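PDB 3T0O: ribonuclease T2 from Homo sapiens, which cleaves single-stranded RNA, preferentially between purine and uridine residues, and so supplies degradation products of microbial RNA that are sensed by TLR8 in innate immunity. Local coordinates for residues I136-V141 with P221-P226. Residues are numbered along the deposited sequence; the frame is centred on the assembly and turned at random.
Sequences INYYQV and PVFYPP
Y139 and V222 face each other as an antiparallel hydrogen-bonded pair, each backbone amide donating to the other's carbonyl: Y139 N to V222 O is 2.9 Å and V222 N to Y139 O 2.7 Å. P221 CA adds a CA-H...O contact to that same Y139 O, at 3.2 Å. The side chains of Y139 and V222 share one face of the ladder, where the Y139 ring leans on Y224: its CE2 meets the edge of the Y224 ring at CD2 (3.9 Å), nearly in that ring's plane. CG of Y224, anti to the backbone N (chi1 177°), sets this edge against Y139. The Y224 hydroxyl is hydrogen-bonded with W38 NE1, and the Y139 hydroxyl with K133 O. V141 crosses V222 at about a right angle, packing CG2 against CB (3.6 Å). On the other side of the ladder, Y138 sits between P221 and F223, CD2 touching P221 CB and CE1 meeting F223 CD1 (3.9 Å), with the two ring planes inclined at 66°. Toward I136 and P225 the backbones draw apart, and a water links them: it accepts from Y224 N (2.8 Å) and can donate to N137 O. The arrangement is a short two-stranded antiparallel ladder that pins the C-terminal segment, whose F223 also bonds through its backbone with Q170 and I172, to the chain leading into helix 141-152 of the RNase T2 alpha/beta fold, away from the active site.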
loop_
_atom_site.group_PDB
_atom_site.type_symbol
_atom_site.label_atom_id
_atom_site.label_comp_id
_atom_site.label_asym_id
_atom_site.label_seq_id
_atom_site.Cartn_x
_atom_site.Cartn_y
_atom_site.Cartn_z
ATOM N N ILE A 136 11.969 -0.925 18.789
ATOM C CA ILE A 136 11.454 -1.638 19.938
ATOM C C ILE A 136 10.559 -0.780 20.821
ATOM O O ILE A 136 9.671 -1.293 21.556
ATOM C CB ILE A 136 12.686 -2.136 20.792
ATOM C CG1 ILE A 136 13.612 -2.950 19.894
ATOM C CG2 ILE A 136 12.247 -2.872 22.026
ATOM C CD1 ILE A 136 12.886 -4.184 19.268
ATOM N N ASN A 137 10.855 0.511 20.788
ATOM C CA ASN A 137 10.099 1.456 21.572
ATOM C C ASN A 137 8.826 1.779 20.824
ATOM O O ASN A 137 8.868 2.066 19.604
ATOM C CB ASN A 137 10.890 2.739 21.779
ATOM C CG ASN A 137 10.289 3.592 22.915
ATOM O OD1 ASN A 137 10.079 3.130 24.041
ATOM N ND2 ASN A 137 9.982 4.833 22.592
ATOM N N TYR A 138 7.705 1.762 21.542
ATOM C CA TYR A 138 6.462 2.162 20.886
ATOM C C TYR A 138 6.423 3.639 20.477
ATOM O O TYR A 138 7.011 4.454 21.140
ATOM C CB TYR A 138 5.295 1.911 21.798
ATOM C CG TYR A 138 5.139 0.503 22.232
ATOM C CD1 TYR A 138 5.646 -0.596 21.459
ATOM C CD2 TYR A 138 4.473 0.257 23.424
ATOM C CE1 TYR A 138 5.479 -1.904 21.897
ATOM C CE2 TYR A 138 4.271 -1.052 23.841
ATOM C CZ TYR A 138 4.776 -2.105 23.077
ATOM O OH TYR A 138 4.533 -3.354 23.612
ATOM N N TYR A 139 5.651 3.944 19.438
ATOM C CA TYR A 139 5.307 5.277 19.044
ATOM C C TYR A 139 3.907 5.531 19.509
ATOM O O TYR A 139 3.225 4.622 20.037
ATOM C CB TYR A 139 5.306 5.393 17.516
ATOM C CG TYR A 139 6.722 5.375 16.984
ATOM C CD1 TYR A 139 7.454 6.543 16.915
ATOM C CD2 TYR A 139 7.335 4.179 16.624
ATOM C CE1 TYR A 139 8.739 6.564 16.500
ATOM C CE2 TYR A 139 8.655 4.194 16.164
ATOM C CZ TYR A 139 9.313 5.378 16.088
ATOM O OH TYR A 139 10.611 5.370 15.699
ATOM N N GLN A 140 3.450 6.763 19.325
ATOM C CA GLN A 140 2.001 6.983 19.385
ATOM C C GLN A 140 1.434 7.040 17.991
ATOM O O GLN A 140 2.099 7.427 17.060
ATOM C CB GLN A 140 1.701 8.308 20.049
ATOM C CG GLN A 140 2.222 8.386 21.481
ATOM C CD GLN A 140 1.398 7.507 22.374
ATOM O OE1 GLN A 140 0.159 7.634 22.436
ATOM N NE2 GLN A 140 2.070 6.634 23.091
ATOM N N VAL A 141 0.196 6.578 17.808
ATOM C CA VAL A 141 -0.414 6.700 16.510
ATOM C C VAL A 141 -0.383 8.144 16.034
ATOM O O VAL A 141 -0.169 8.321 14.838
ATOM C CB VAL A 141 -1.830 6.146 16.495
ATOM C CG1 VAL A 141 -2.525 6.497 15.167
ATOM C CG2 VAL A 141 -1.710 4.606 16.726
ATOM N N PRO A 221 -0.484 3.993 22.029
ATOM C CA PRO A 221 0.781 3.370 21.626
ATOM C C PRO A 221 0.626 2.419 20.477
ATOM O O PRO A 221 -0.453 1.809 20.279
ATOM C CB PRO A 221 1.261 2.609 22.897
ATOM C CG PRO A 221 0.415 3.126 23.938
ATOM C CD PRO A 221 -0.817 3.692 23.425
ATOM N N VAL A 222 1.655 2.410 19.659
ATOM C CA VAL A 222 1.623 1.510 18.523
ATOM C C VAL A 222 3.048 0.985 18.317
ATOM O O VAL A 222 4.057 1.719 18.487
ATOM C CB VAL A 222 1.029 2.255 17.237
ATOM C CG1 VAL A 222 1.845 3.499 16.912
ATOM C CG2 VAL A 222 1.027 1.280 15.986
ATOM N N PHE A 223 3.116 -0.276 17.971
ATOM C CA PHE A 223 4.425 -0.882 17.663
ATOM C C PHE A 223 4.660 -0.790 16.177
ATOM O O PHE A 223 3.821 -1.188 15.367
ATOM C CB PHE A 223 4.349 -2.354 18.143
ATOM C CG PHE A 223 5.602 -3.139 18.024
ATOM C CD1 PHE A 223 6.849 -2.586 18.268
ATOM C CD2 PHE A 223 5.517 -4.482 17.700
ATOM C CE1 PHE A 223 8.057 -3.366 18.164
ATOM C CE2 PHE A 223 6.718 -5.271 17.600
ATOM C CZ PHE A 223 7.959 -4.680 17.845
ATOM N N TYR A 224 5.872 -0.384 15.817
ATOM C CA TYR A 224 6.290 -0.281 14.412
ATOM C C TYR A 224 7.520 -1.218 14.355
ATOM O O TYR A 224 8.668 -0.816 14.683
ATOM C CB TYR A 224 6.677 1.184 14.179
ATOM C CG TYR A 224 7.210 1.514 12.818
ATOM C CD1 TYR A 224 6.894 0.720 11.701
ATOM C CD2 TYR A 224 7.929 2.656 12.638
ATOM C CE1 TYR A 224 7.382 1.029 10.416
ATOM C CE2 TYR A 224 8.386 3.042 11.402
ATOM C CZ TYR A 224 8.125 2.210 10.281
ATOM O OH TYR A 224 8.549 2.621 9.052
ATOM N N PRO A 225 7.303 -2.465 14.003
ATOM C CA PRO A 225 8.283 -3.518 14.292
ATOM C C PRO A 225 9.437 -3.536 13.335
ATOM O O PRO A 225 9.255 -3.454 12.104
ATOM C CB PRO A 225 7.476 -4.828 14.112
ATOM C CG PRO A 225 6.347 -4.507 13.263
ATOM C CD PRO A 225 6.002 -3.014 13.581
ATOM N N PRO A 226 10.656 -3.600 13.869
ATOM C CA PRO A 226 11.825 -3.872 12.987
ATOM C C PRO A 226 11.684 -5.247 12.315
ATOM O O PRO A 226 11.247 -6.212 12.952
ATOM C CB PRO A 226 13.011 -3.855 13.957
ATOM C CG PRO A 226 12.517 -3.328 15.204
ATOM C CD PRO A 226 11.014 -3.443 15.266
HETATM O O HOH W 1 7.845 0.661 17.500
#